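Local coordinates for protein transcriptional anti-antiactivator ExsC (Pseudomonas aeruginosa, PDB 3KXY) that binds and inhibits the antiactivator ExsD, thereby releasing ExsA-mediated transcription of the type III secretion system, at residues 6-11 and 23-28; 54-59 and 120-125; 82-87 and 97-102. The protein carries 2 engineered substitutions. All blocks are in the same frame, centred on the assembly; numbering follows the deposited sequence.

Contact 1 (6-11 and 23-28); sequences KVNRLL and LSLDEE
The carboxamide of Asn-8, the flat group in this contact, turns its OD1 end to the backbone of Leu-25, where the first helix of this CesT-family (type III secretion chaperone) fold meets the loop leading into strand 30-35. Leu-25 N donates to Asn-8 OD1 at 3.1 Å. The N-H...O angle is 155° and the donor stands 23° out of the carbonyl plane, so the bond is fairly straight but not coplanar with the amide. Near this bond lie Ser-24 CB and Leu-25 CG, the latter 3.6 Å from Asn-8 OD1. CG of Asn-8 lies beside its own backbone N and opposite its carbonyl carbon (chi1 -77°), which carries the amide from the helix flank toward the loop.

Beside the polar link, the rest of the contact is aliphatic. The two methyls of Leu-11 divide the work: the Leu-11 and Leu-25 side chains cross at about a right angle, CD1 of Leu-11 3.6 Å from Leu-25 CD2, while Leu-11 CD2 meets Leu-23 CD2 at 3.8 Å. Val-7 adds a looser touch, its CG1 lying 4.0 Å from Leu-25 CD1. Leu-43 and Leu-45 of strand 39-46 and Phe-111 of helix 108-128 continue this apolar layer, and a basic side chain of a different protein's chain packs on Leu-23. Leu-23 also reaches the helix through its main chain, with Leu-11 CB 3.4 Å from Leu-23 O.

Contact 2 (54-59 and 120-125); sequences LEADVV and DHAEFW. Engineered in segment 54-59: Val-59 (natural residue Ala).
Val-58 and Ala-122 mark the closest backbone approach, CA to CA 5.2 Å, in the helix-on-sheet layer of this CesT-family chaperone fold. Strand 54-59 and helix 120-125 run nearly parallel, 19° between their directions with axes 7.3 Å apart, and no hydrogen bond joins them; contact is through methyls and the helix backbone. Val-58 does most of it. Its CG1, opposite the backbone N (chi1 -179°), lies against one turn of the helix, 3.6 Å from Ala-122 O and 3.7 Å from Trp-125 CB. Two residues earlier on the strand, Ala-56 CB, also directed at the helix, faces Ala-122 CB at 4.3 Å, a methyl-to-methyl meeting consistent with the short distance between strand and helix. The engineered Val-59 (natural residue Ala) has its CG1 3.9 Å from Trp-125 O.

In the second shell, backbone bonds of Ala-56 and Val-58 to Leu-97 and Val-95 hold the strand in the sheet beside strand 94-102. Val-59 shares Val-95 with Val-58, and the negative psi of Val-58 (-74°) breaks the extended course, a pattern consistent with a classic beta bulge that would bring both valines round to Trp-125. On the helix, the indole leads away from the strand and meets Phe-86 edge-to-face. Farther out, Asp-120 and Glu-123 are each paired with a basic side chain on the chain of another protein, outside the two segments. Within the helix, Phe-124 CD2 sits 4.0 Å above one face of the Trp-125 ring, displaced toward its rim.

Contact 3 (82-87 and 97-102); sequences FDLHFG and LYAQIL
His-85 and Tyr-98 face each other as an antiparallel hydrogen-bonded pair in the hairpin of strands 85-89 and 94-102, Tyr-98 N donating to His-85 O at 3.0 Å. The imidazole CG lies between the backbone N and the carbonyl carbon (chi1 67°), which folds the ring over toward its neighbour. Tyr-98 CB then rests over one face, 4.0 Å from the ring centroid, a CH-pi contact. The two rings themselves meet obliquely, planes at 50° and centroids 5.2 Å apart. The far side of the Tyr-98 ring lies along the Gly-87 backbone, CE2 nearest to Gly-87 CA.

Phe-86 and Leu-97, a non-hydrogen-bonded pair, project from the reverse face. Both side chains start out beside the backbone N and lie side by side, pointing the same way, which delivers Leu-97 CD2 onto the phenyl face, 3.4 Å from its centroid and 9° off the normal. Leu-84 CD2 reaches Ala-99 CB at 3.5 Å.

The two faces have different neighbours. Leu-84 and Leu-97 touch Leu-118 of helix 108-128, and Phe-86 meets Phe-75 of helix 68-76 edge-to-face. His-85 stacks on His-85 of the second subunit, and the Tyr-98 hydroxyl is hydrogen-bonded to Gln-96. In the preceding loop, Asp-83 forms a salt bridge with Arg-51 of the second subunit. Strand 94-102 thus lies between its hairpin mate and strand 51-60, with helix 108-128 over one face and the dimer partner over the other.

How the contacts relate
Contacts 2 and 3 are buried and adjoin: their centres lie about 10 Å apart, strands 51-60 and 94-102 are sheet neighbours, and Leu-54 O to Ala-99 N, 3.1 Å, is a probable hydrogen bond between them. Along the chain, contact 3 is nested inside the loop that contact 2 closes. Contact 1 is only partly buried; its centre lies about 22 Å from that of contact 2 and 20 Å from that of contact 3, and it touches neither. Chemistry follows place. The helix-on-sheet contact has no hydrogen bond across its segments and meets mainly through methyls, the hairpin combines a main-chain bond with aromatic faces, and the peripheral helix-loop contact sets one side-chain-to-backbone bond beside leucine packing.

Contact 1 (6-11 and 23-28)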
ATOM      1  N   LYS J   6      -3.523  23.430   0.713  1.00 82.44           N
ATOM      2  CA  LYS J   6      -4.386  22.867   1.742  1.00 79.91           C
ATOM      3  C   LYS J   6      -3.555  22.003   2.684  1.00 71.23           C
ATOM      4  O   LYS J   6      -3.760  22.015   3.899  1.00 66.61           O
ATOM      5  CB  LYS J   6      -5.510  22.045   1.104  1.00 88.40           C
ATOM      6  CG  LYS J   6      -6.758  21.887   1.966  1.00 96.13           C
ATOM      7  CD  LYS J   6      -6.528  20.949   3.143  1.00 99.90           C
ATOM      8  CE  LYS J   6      -7.782  20.815   3.995  1.00102.50           C
ATOM      9  NZ  LYS J   6      -7.567  19.926   5.171  1.00100.51           N
ATOM     10  N   VAL J   7      -2.610  21.259   2.117  1.00 68.17           N
ATOM     11  CA  VAL J   7      -1.725  20.410   2.908  1.00 67.24           C
ATOM     12  C   VAL J   7      -0.642  21.236   3.599  1.00 69.14           C
ATOM     13  O   VAL J   7      -0.287  20.974   4.748  1.00 72.47           O
ATOM     14  CB  VAL J   7      -1.072  19.308   2.048  1.00 63.40           C
ATOM     15  CG1 VAL J   7      -0.087  18.497   2.873  1.00 58.14           C
ATOM     16  CG2 VAL J   7      -2.139  18.402   1.453  1.00 65.81           C
ATOM     17  N   ASN J   8      -0.121  22.234   2.894  1.00 66.95           N
ATOM     18  CA  ASN J   8       0.849  23.151   3.479  1.00 68.57           C
ATOM     19  C   ASN J   8       0.283  23.835   4.715  1.00 72.24           C
ATOM     20  O   ASN J   8       1.018  24.178   5.640  1.00 73.81           O
ATOM     21  CB  ASN J   8       1.290  24.199   2.453  1.00 70.36           C
ATOM     22  CG  ASN J   8       2.276  23.649   1.444  1.00 69.50           C
ATOM     23  OD1 ASN J   8       3.019  22.709   1.732  1.00 68.84           O
ATOM     24  ND2 ASN J   8       2.295  24.238   0.254  1.00 71.73           N
ATOM     25  N   ARG J   9      -1.031  24.033   4.719  1.00 77.59           N
ATOM     26  CA  ARG J   9      -1.722  24.636   5.853  1.00 77.35           C
ATOM     27  C   ARG J   9      -1.723  23.672   7.031  1.00 74.02           C
ATOM     28  O   ARG J   9      -1.595  24.079   8.184  1.00 74.11           O
ATOM     29  CB  ARG J   9      -3.160  24.990   5.463  1.00 78.77           C
ATOM     30  CG  ARG J   9      -3.925  25.779   6.512  1.00 81.56           C
ATOM     31  CD  ARG J   9      -3.179  27.046   6.894  1.00 87.74           C
ATOM     32  NE  ARG J   9      -4.051  28.035   7.523  1.00 88.60           N
ATOM     33  CZ  ARG J   9      -4.509  27.944   8.767  1.00 85.26           C
ATOM     34  NH1 ARG J   9      -4.189  26.900   9.519  1.00 82.35           N
ATOM     35  NH2 ARG J   9      -5.293  28.895   9.256  1.00 85.06           N
ATOM     36  N   LEU J  10      -1.866  22.387   6.725  1.00 71.83           N
ATOM     37  CA  LEU J  10      -1.889  21.349   7.745  1.00 70.45           C
ATOM     38  C   LEU J  10      -0.496  21.133   8.330  1.00 68.51           C
ATOM     39  O   LEU J  10      -0.346  20.906   9.530  1.00 71.03           O
ATOM     40  CB  LEU J  10      -2.435  20.043   7.159  1.00 69.10           C
ATOM     41  CG  LEU J  10      -2.622  18.847   8.095  1.00 67.94           C
ATOM     42  CD1 LEU J  10      -3.657  17.889   7.528  1.00 69.98           C
ATOM     43  CD2 LEU J  10      -1.305  18.128   8.344  1.00 66.53           C
ATOM     44  N   LEU J  11       0.521  21.207   7.477  1.00 60.98           N
ATOM     45  CA  LEU J  11       1.897  21.012   7.916  1.00 53.02           C
ATOM     46  C   LEU J  11       2.411  22.206   8.719  1.00 52.32           C
ATOM     47  O   LEU J  11       3.300  22.065   9.557  1.00 53.96           O
ATOM     48  CB  LEU J  11       2.808  20.738   6.718  1.00 52.61           C
ATOM     49  CG  LEU J  11       2.557  19.413   5.992  1.00 53.40           C
ATOM     50  CD1 LEU J  11       3.354  19.339   4.699  1.00 57.14           C
ATOM     51  CD2 LEU J  11       2.882  18.233   6.898  1.00 46.41           C
ATOM     52  N   LEU J  23       7.102  24.166   8.140  1.00 67.34           N
ATOM     53  CA  LEU J  23       7.086  22.886   7.444  1.00 68.07           C
ATOM     54  C   LEU J  23       6.225  22.976   6.192  1.00 74.86           C
ATOM     55  O   LEU J  23       5.042  23.309   6.265  1.00 75.83           O
ATOM     56  CB  LEU J  23       6.567  21.779   8.363  1.00 64.36           C
ATOM     57  CG  LEU J  23       6.569  20.365   7.779  1.00 64.29           C
ATOM     58  CD1 LEU J  23       7.975  19.961   7.366  1.00 61.49           C
ATOM     59  CD2 LEU J  23       5.993  19.373   8.778  1.00 63.12           C
ATOM     60  N   SER J  24       6.826  22.681   5.043  1.00 81.27           N
ATOM     61  CA  SER J  24       6.122  22.761   3.767  1.00 82.48           C
ATOM     62  C   SER J  24       6.622  21.710   2.779  1.00 81.38           C
ATOM     63  O   SER J  24       7.634  21.050   3.019  1.00 81.87           O
ATOM     64  CB  SER J  24       6.259  24.163   3.170  1.00 82.44           C
ATOM     65  OG  SER J  24       7.617  24.567   3.121  1.00 85.96           O
ATOM     66  N   LEU J  25       5.906  21.561   1.670  1.00 79.87           N
ATOM     67  CA  LEU J  25       6.258  20.574   0.653  1.00 76.79           C
ATOM     68  C   LEU J  25       7.211  21.150  -0.392  1.00 81.96           C
ATOM     69  O   LEU J  25       7.270  22.364  -0.594  1.00 78.25           O
ATOM     70  CB  LEU J  25       4.996  20.037  -0.024  1.00 70.57           C
ATOM     71  CG  LEU J  25       3.979  19.341   0.884  1.00 71.04           C
ATOM     72  CD1 LEU J  25       2.723  18.987   0.108  1.00 71.43           C
ATOM     73  CD2 LEU J  25       4.582  18.101   1.529  1.00 69.97           C
ATOM     74  N   ASP J  26       7.957  20.267  -1.051  1.00 88.86           N
ATOM     75  CA  ASP J  26       8.901  20.663  -2.092  1.00 92.78           C
ATOM     76  C   ASP J  26       8.189  21.089  -3.369  1.00 96.86           C
ATOM     77  O   ASP J  26       6.961  21.140  -3.424  1.00 98.21           O
ATOM     78  CB  ASP J  26       9.846  19.507  -2.425  1.00 91.71           C
ATOM     79  CG  ASP J  26      10.954  19.344  -1.407  1.00 95.97           C
ATOM     80  OD1 ASP J  26      11.889  18.563  -1.678  1.00 92.37           O
ATOM     81  OD2 ASP J  26      10.893  19.998  -0.345  1.00104.26           O
ATOM     82  N   GLU J  27       8.977  21.393  -4.395  1.00 98.46           N
ATOM     83  CA  GLU J  27       8.439  21.635  -5.724  1.00102.37           C
ATOM     84  C   GLU J  27       7.894  20.314  -6.246  1.00 99.99           C
ATOM     85  O   GLU J  27       6.968  20.284  -7.057  1.00100.62           O
ATOM     86  CB  GLU J  27       9.526  22.165  -6.660  1.00114.31           C
ATOM     87  CG  GLU J  27      10.326  23.334  -6.099  1.00124.02           C
ATOM     88  CD  GLU J  27      11.332  22.906  -5.043  1.00128.43           C
ATOM     89  OE1 GLU J  27      11.673  21.706  -4.994  1.00127.93           O
ATOM     90  OE2 GLU J  27      11.785  23.772  -4.265  1.00129.92           O
ATOM     91  N   GLU J  28       8.484  19.223  -5.768  1.00 98.21           N
ATOM     92  CA  GLU J  28       8.020  17.879  -6.084  1.00 98.70           C
ATOM     93  C   GLU J  28       6.950  17.441  -5.092  1.00 92.89           C
ATOM     94  O   GLU J  28       6.398  16.346  -5.202  1.00 90.34           O
ATOM     95  CB  GLU J  28       9.188  16.892  -6.056  1.00105.11           C
ATOM     96  CG  GLU J  28      10.130  17.006  -7.241  1.00113.42           C
ATOM     97  CD  GLU J  28       9.508  16.490  -8.524  1.00120.97           C
ATOM     98  OE1 GLU J  28       8.512  15.740  -8.443  1.00120.57           O
ATOM     99  OE2 GLU J  28      10.016  16.831  -9.613  1.00125.39           O
TER

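Contact 2 (54-59 and 120-125)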
ATOM      1  N   LEU J  54       3.260   8.328   2.999  1.00 73.37           N
ATOM      2  CA  LEU J  54       4.156   8.412   4.144  1.00 72.67           C
ATOM      3  C   LEU J  54       5.166   7.271   4.121  1.00 78.31           C
ATOM      4  O   LEU J  54       4.817   6.116   4.365  1.00 78.08           O
ATOM      5  CB  LEU J  54       3.362   8.377   5.453  1.00 72.11           C
ATOM      6  CG  LEU J  54       2.208   9.372   5.615  1.00 68.72           C
ATOM      7  CD1 LEU J  54       1.488   9.140   6.931  1.00 69.76           C
ATOM      8  CD2 LEU J  54       2.707  10.800   5.528  1.00 69.71           C
ATOM      9  N   GLU J  55       6.420   7.598   3.821  1.00 84.54           N
ATOM     10  CA  GLU J  55       7.490   6.610   3.836  1.00 88.54           C
ATOM     11  C   GLU J  55       8.211   6.628   5.179  1.00 89.05           C
ATOM     12  O   GLU J  55       8.396   7.687   5.779  1.00 88.25           O
ATOM     13  CB  GLU J  55       8.485   6.868   2.702  1.00 94.56           C
ATOM     14  CG  GLU J  55       7.907   6.679   1.309  1.00101.63           C
ATOM     15  CD  GLU J  55       8.936   6.906   0.218  1.00108.33           C
ATOM     16  OE1 GLU J  55      10.088   7.262   0.548  1.00106.84           O
ATOM     17  OE2 GLU J  55       8.594   6.727  -0.971  1.00111.81           O
ATOM     18  N   ALA J  56       8.618   5.453   5.647  1.00 89.15           N
ATOM     19  CA  ALA J  56       9.310   5.340   6.923  1.00 87.16           C
ATOM     20  C   ALA J  56      10.465   4.349   6.843  1.00 89.96           C
ATOM     21  O   ALA J  56      10.263   3.172   6.546  1.00 92.62           O
ATOM     22  CB  ALA J  56       8.338   4.933   8.017  1.00 84.10           C
ATOM     23  N   ASP J  57      11.675   4.832   7.105  1.00 89.55           N
ATOM     24  CA  ASP J  57      12.852   3.971   7.127  1.00 91.55           C
ATOM     25  C   ASP J  57      12.871   3.128   8.397  1.00 86.44           C
ATOM     26  O   ASP J  57      12.851   3.660   9.507  1.00 85.16           O
ATOM     27  CB  ASP J  57      14.135   4.802   7.025  1.00 98.59           C
ATOM     28  CG  ASP J  57      14.275   5.500   5.683  1.00104.53           C
ATOM     29  OD1 ASP J  57      13.393   5.318   4.818  1.00107.06           O
ATOM     30  OD2 ASP J  57      15.271   6.231   5.494  1.00105.69           O
ATOM     31  N   VAL J  58      12.908   1.811   8.226  1.00 82.10           N
ATOM     32  CA  VAL J  58      12.883   0.887   9.353  1.00 75.06           C
ATOM     33  C   VAL J  58      14.286   0.425   9.743  1.00 73.10           C
ATOM     34  O   VAL J  58      14.825   0.854  10.764  1.00 71.11           O
ATOM     35  CB  VAL J  58      12.001  -0.337   9.051  1.00 75.30           C
ATOM     36  CG1 VAL J  58      11.975  -1.280  10.243  1.00 76.85           C
ATOM     37  CG2 VAL J  58      10.594   0.107   8.685  1.00 73.47           C
ATOM     38  N   VAL J  59      14.875  -0.448   8.930  1.00 74.89           N
ATOM     39  CA  VAL J  59      16.214  -0.967   9.207  1.00 80.82           C
ATOM     40  C   VAL J  59      17.092  -1.056   7.964  1.00 90.20           C
ATOM     41  O   VAL J  59      16.608  -0.953   6.836  1.00 91.76           O
ATOM     42  CB  VAL J  59      16.162  -2.364   9.850  1.00 76.53           C
ATOM     43  CG1 VAL J  59      15.835  -2.259  11.325  1.00 78.81           C
ATOM     44  CG2 VAL J  59      15.157  -3.247   9.123  1.00 73.79           C
ATOM     45  N   ASP J 120       5.264   3.989  15.487  1.00 62.90           N
ATOM     46  CA  ASP J 120       5.115   2.893  16.440  1.00 65.23           C
ATOM     47  C   ASP J 120       5.554   1.558  15.846  1.00 69.56           C
ATOM     48  O   ASP J 120       6.279   0.794  16.483  1.00 75.19           O
ATOM     49  CB  ASP J 120       3.667   2.787  16.925  1.00 70.48           C
ATOM     50  CG  ASP J 120       3.339   3.785  18.018  1.00 76.47           C
ATOM     51  OD1 ASP J 120       2.143   3.938  18.341  1.00 76.14           O
ATOM     52  OD2 ASP J 120       4.274   4.415  18.556  1.00 80.34           O
ATOM     53  N   HIS J 121       5.109   1.283  14.623  1.00 66.12           N
ATOM     54  CA  HIS J 121       5.447   0.035  13.948  1.00 66.10           C
ATOM     55  C   HIS J 121       6.876   0.045  13.416  1.00 67.39           C
ATOM     56  O   HIS J 121       7.584  -0.958  13.505  1.00 69.39           O
ATOM     57  CB  HIS J 121       4.459  -0.245  12.813  1.00 65.43           C
ATOM     58  CG  HIS J 121       3.119  -0.712  13.286  1.00 65.22           C
ATOM     59  ND1 HIS J 121       2.669  -2.001  13.095  1.00 67.22           N
ATOM     60  CD2 HIS J 121       2.135  -0.067  13.957  1.00 61.71           C
ATOM     61  CE1 HIS J 121       1.464  -2.126  13.620  1.00 67.78           C
ATOM     62  NE2 HIS J 121       1.117  -0.968  14.150  1.00 64.58           N
ATOM     63  N   ALA J 122       7.292   1.181  12.867  1.00 65.93           N
ATOM     64  CA  ALA J 122       8.635   1.322  12.318  1.00 64.66           C
ATOM     65  C   ALA J 122       9.691   1.061  13.385  1.00 65.45           C
ATOM     66  O   ALA J 122      10.686   0.382  13.132  1.00 67.99           O
ATOM     67  CB  ALA J 122       8.819   2.706  11.717  1.00 66.05           C
ATOM     68  N   GLU J 123       9.470   1.604  14.576  1.00 67.27           N
ATOM     69  CA  GLU J 123      10.396   1.415  15.686  1.00 70.15           C
ATOM     70  C   GLU J 123      10.373  -0.027  16.170  1.00 69.78           C
ATOM     71  O   GLU J 123      11.376  -0.543  16.663  1.00 72.19           O
ATOM     72  CB  GLU J 123      10.054   2.362  16.837  1.00 70.11           C
ATOM     73  CG  GLU J 123      10.238   3.829  16.498  1.00 72.04           C
ATOM     74  CD  GLU J 123       9.907   4.743  17.658  1.00 74.36           C
ATOM     75  OE1 GLU J 123       9.125   4.330  18.539  1.00 69.17           O
ATOM     76  OE2 GLU J 123      10.430   5.877  17.686  1.00 81.69           O
ATOM     77  N   PHE J 124       9.221  -0.670  16.023  1.00 68.16           N
ATOM     78  CA  PHE J 124       9.046  -2.053  16.449  1.00 69.49           C
ATOM     79  C   PHE J 124       9.804  -3.018  15.543  1.00 76.06           C
ATOM     80  O   PHE J 124      10.518  -3.899  16.022  1.00 80.35           O
ATOM     81  CB  PHE J 124       7.559  -2.409  16.485  1.00 70.30           C
ATOM     82  CG  PHE J 124       7.286  -3.842  16.832  1.00 74.31           C
ATOM     83  CD1 PHE J 124       7.276  -4.258  18.151  1.00 74.47           C
ATOM     84  CD2 PHE J 124       7.031  -4.773  15.839  1.00 75.55           C
ATOM     85  CE1 PHE J 124       7.023  -5.575  18.473  1.00 77.16           C
ATOM     86  CE2 PHE J 124       6.778  -6.091  16.155  1.00 76.79           C
ATOM     87  CZ  PHE J 124       6.773  -6.493  17.474  1.00 77.37           C
ATOM     88  N   TRP J 125       9.648  -2.849  14.233  1.00 75.34           N
ATOM     89  CA  TRP J 125      10.345  -3.693  13.267  1.00 75.13           C
ATOM     90  C   TRP J 125      11.823  -3.331  13.170  1.00 79.90           C
ATOM     91  O   TRP J 125      12.629  -4.106  12.657  1.00 84.84           O
ATOM     92  CB  TRP J 125       9.684  -3.605  11.890  1.00 75.76           C
ATOM     93  CG  TRP J 125       8.301  -4.188  11.846  1.00 78.07           C
ATOM     94  CD1 TRP J 125       7.121  -3.507  11.944  1.00 77.13           C
ATOM     95  CD2 TRP J 125       7.955  -5.570  11.699  1.00 79.75           C
ATOM     96  NE1 TRP J 125       6.063  -4.382  11.864  1.00 76.42           N
ATOM     97  CE2 TRP J 125       6.549  -5.654  11.714  1.00 76.92           C
ATOM     98  CE3 TRP J 125       8.699  -6.745  11.555  1.00 81.01           C
ATOM     99  CZ2 TRP J 125       5.872  -6.865  11.590  1.00 75.14           C
ATOM    100  CZ3 TRP J 125       8.023  -7.948  11.432  1.00 78.19           C
ATOM    101  CH2 TRP J 125       6.625  -7.998  11.450  1.00 74.46           C
TER

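Contact 3 (82-87 and 97-102)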
ATOM      1  N   PHE J  82      -3.452  -3.488   9.354  1.00 78.53           N
ATOM      2  CA  PHE J  82      -2.728  -2.378   9.962  1.00 73.13           C
ATOM      3  C   PHE J  82      -2.667  -1.169   9.034  1.00 75.74           C
ATOM      4  O   PHE J  82      -2.212  -0.097   9.433  1.00 80.84           O
ATOM      5  CB  PHE J  82      -1.308  -2.807  10.338  1.00 70.79           C
ATOM      6  CG  PHE J  82      -1.242  -4.124  11.060  1.00 73.39           C
ATOM      7  CD1 PHE J  82      -1.493  -4.198  12.419  1.00 73.47           C
ATOM      8  CD2 PHE J  82      -0.926  -5.288  10.377  1.00 76.17           C
ATOM      9  CE1 PHE J  82      -1.432  -5.411  13.085  1.00 74.19           C
ATOM     10  CE2 PHE J  82      -0.863  -6.502  11.037  1.00 76.84           C
ATOM     11  CZ  PHE J  82      -1.118  -6.563  12.393  1.00 75.63           C
ATOM     12  N   ASP J  83      -3.126  -1.346   7.799  1.00 73.00           N
ATOM     13  CA  ASP J  83      -3.035  -0.301   6.782  1.00 71.59           C
ATOM     14  C   ASP J  83      -1.583   0.105   6.547  1.00 70.67           C
ATOM     15  O   ASP J  83      -1.276   1.286   6.377  1.00 70.09           O
ATOM     16  CB  ASP J  83      -3.871   0.919   7.172  1.00 73.19           C
ATOM     17  CG  ASP J  83      -5.360   0.674   7.036  1.00 80.34           C
ATOM     18  OD1 ASP J  83      -5.750  -0.205   6.236  1.00 81.20           O
ATOM     19  OD2 ASP J  83      -6.141   1.364   7.723  1.00 84.01           O
ATOM     20  N   LEU J  84      -0.697  -0.885   6.541  1.00 70.60           N
ATOM     21  CA  LEU J  84       0.728  -0.656   6.338  1.00 71.25           C
ATOM     22  C   LEU J  84       1.343  -1.833   5.593  1.00 74.48           C
ATOM     23  O   LEU J  84       1.046  -2.988   5.894  1.00 75.71           O
ATOM     24  CB  LEU J  84       1.434  -0.487   7.687  1.00 71.38           C
ATOM     25  CG  LEU J  84       0.960   0.639   8.608  1.00 68.39           C
ATOM     26  CD1 LEU J  84       1.397   0.381  10.042  1.00 67.59           C
ATOM     27  CD2 LEU J  84       1.466   1.985   8.119  1.00 65.63           C
ATOM     28  N   HIS J  85       2.202  -1.542   4.621  1.00 74.17           N
ATOM     29  CA  HIS J  85       2.905  -2.599   3.903  1.00 72.81           C
ATOM     30  C   HIS J  85       4.395  -2.293   3.764  1.00 71.92           C
ATOM     31  O   HIS J  85       4.809  -1.135   3.811  1.00 65.12           O
ATOM     32  CB  HIS J  85       2.267  -2.859   2.534  1.00 72.15           C
ATOM     33  CG  HIS J  85       2.403  -1.722   1.571  1.00 73.21           C
ATOM     34  ND1 HIS J  85       1.475  -0.708   1.482  1.00 76.02           N
ATOM     35  CD2 HIS J  85       3.351  -1.447   0.645  1.00 76.61           C
ATOM     36  CE1 HIS J  85       1.848   0.149   0.548  1.00 76.88           C
ATOM     37  NE2 HIS J  85       2.985  -0.277   0.025  1.00 78.92           N
ATOM     38  N   PHE J  86       5.194  -3.343   3.600  1.00 77.34           N
ATOM     39  CA  PHE J  86       6.644  -3.204   3.516  1.00 80.14           C
ATOM     40  C   PHE J  86       7.133  -2.958   2.094  1.00 83.66           C
ATOM     41  O   PHE J  86       6.518  -3.402   1.125  1.00 86.44           O
ATOM     42  CB  PHE J  86       7.338  -4.445   4.085  1.00 82.14           C
ATOM     43  CG  PHE J  86       7.354  -4.499   5.583  1.00 80.67           C
ATOM     44  CD1 PHE J  86       8.361  -3.875   6.300  1.00 80.88           C
ATOM     45  CD2 PHE J  86       6.366  -5.178   6.276  1.00 80.20           C
ATOM     46  CE1 PHE J  86       8.380  -3.925   7.681  1.00 80.99           C
ATOM     47  CE2 PHE J  86       6.380  -5.232   7.656  1.00 80.66           C
ATOM     48  CZ  PHE J  86       7.389  -4.604   8.360  1.00 80.73           C
ATOM     49  N   GLY J  87       8.252  -2.250   1.988  1.00 84.27           N
ATOM     50  CA  GLY J  87       8.896  -1.989   0.714  1.00 86.00           C
ATOM     51  C   GLY J  87      10.394  -1.882   0.910  1.00 87.74           C
ATOM     52  O   GLY J  87      10.873  -1.876   2.042  1.00 88.68           O
ATOM     53  N   LEU J  97       8.211   1.136   5.637  1.00 76.67           N
ATOM     54  CA  LEU J  97       6.775   0.953   5.793  1.00 72.80           C
ATOM     55  C   LEU J  97       6.056   2.094   5.088  1.00 69.57           C
ATOM     56  O   LEU J  97       6.503   3.238   5.136  1.00 70.59           O
ATOM     57  CB  LEU J  97       6.384   0.926   7.272  1.00 70.05           C
ATOM     58  CG  LEU J  97       6.670  -0.361   8.047  1.00 69.71           C
ATOM     59  CD1 LEU J  97       6.305  -0.191   9.513  1.00 67.93           C
ATOM     60  CD2 LEU J  97       5.907  -1.523   7.437  1.00 70.72           C
ATOM     61  N   TYR J  98       4.944   1.784   4.430  1.00 67.23           N
ATOM     62  CA  TYR J  98       4.193   2.804   3.710  1.00 66.34           C
ATOM     63  C   TYR J  98       2.773   2.951   4.245  1.00 71.89           C
ATOM     64  O   TYR J  98       2.085   1.964   4.503  1.00 75.45           O
ATOM     65  CB  TYR J  98       4.166   2.502   2.211  1.00 66.89           C
ATOM     66  CG  TYR J  98       5.526   2.214   1.620  1.00 69.13           C
ATOM     67  CD1 TYR J  98       6.500   3.203   1.552  1.00 67.70           C
ATOM     68  CD2 TYR J  98       5.834   0.956   1.123  1.00 73.24           C
ATOM     69  CE1 TYR J  98       7.745   2.941   1.013  1.00 66.22           C
ATOM     70  CE2 TYR J  98       7.075   0.687   0.581  1.00 74.88           C
ATOM     71  CZ  TYR J  98       8.027   1.681   0.529  1.00 70.29           C
ATOM     72  OH  TYR J  98       9.262   1.409  -0.010  1.00 72.11           O
ATOM     73  N   ALA J  99       2.347   4.198   4.410  1.00 72.97           N
ATOM     74  CA  ALA J  99       0.987   4.509   4.823  1.00 74.71           C
ATOM     75  C   ALA J  99       0.462   5.649   3.964  1.00 75.89           C
ATOM     76  O   ALA J  99       1.216   6.540   3.578  1.00 78.27           O
ATOM     77  CB  ALA J  99       0.954   4.895   6.289  1.00 76.24           C
ATOM     78  N   GLN J 100      -0.830   5.620   3.659  1.00 75.95           N
ATOM     79  CA  GLN J 100      -1.420   6.658   2.823  1.00 76.09           C
ATOM     80  C   GLN J 100      -2.677   7.250   3.448  1.00 71.72           C
ATOM     81  O   GLN J 100      -3.359   6.599   4.238  1.00 63.71           O
ATOM     82  CB  GLN J 100      -1.721   6.120   1.422  1.00 79.94           C
ATOM     83  CG  GLN J 100      -2.734   4.990   1.389  1.00 87.37           C
ATOM     84  CD  GLN J 100      -2.992   4.488  -0.016  1.00 95.66           C
ATOM     85  OE1 GLN J 100      -2.210   4.741  -0.933  1.00 97.14           O
ATOM     86  NE2 GLN J 100      -4.095   3.769  -0.194  1.00 98.26           N
ATOM     87  N   ILE J 101      -2.968   8.496   3.089  1.00 74.31           N
ATOM     88  CA  ILE J 101      -4.151   9.187   3.579  1.00 75.28           C
ATOM     89  C   ILE J 101      -4.892   9.838   2.419  1.00 79.44           C
ATOM     90  O   ILE J 101      -4.346  10.697   1.729  1.00 81.00           O
ATOM     91  CB  ILE J 101      -3.785  10.279   4.600  1.00 73.52           C
ATOM     92  CG1 ILE J 101      -2.934   9.695   5.729  1.00 70.53           C
ATOM     93  CG2 ILE J 101      -5.041  10.932   5.154  1.00 76.11           C
ATOM     94  CD1 ILE J 101      -2.478  10.722   6.738  1.00 69.48           C
ATOM     95  N   LEU J 102      -6.136   9.422   2.204  1.00 80.49           N
ATOM     96  CA  LEU J 102      -6.960  10.005   1.153  1.00 81.70           C
ATOM     97  C   LEU J 102      -7.265  11.463   1.471  1.00 80.27           C
ATOM     98  O   LEU J 102      -7.506  11.817   2.625  1.00 85.39           O
ATOM     99  CB  LEU J 102      -8.261   9.220   0.995  1.00 86.49           C
ATOM    100  CG  LEU J 102      -8.118   7.742   0.632  1.00 90.98           C
ATOM    101  CD1 LEU J 102      -9.485   7.086   0.516  1.00 95.07           C
ATOM    102  CD2 LEU J 102      -7.332   7.584  -0.660  1.00 91.03           C
TER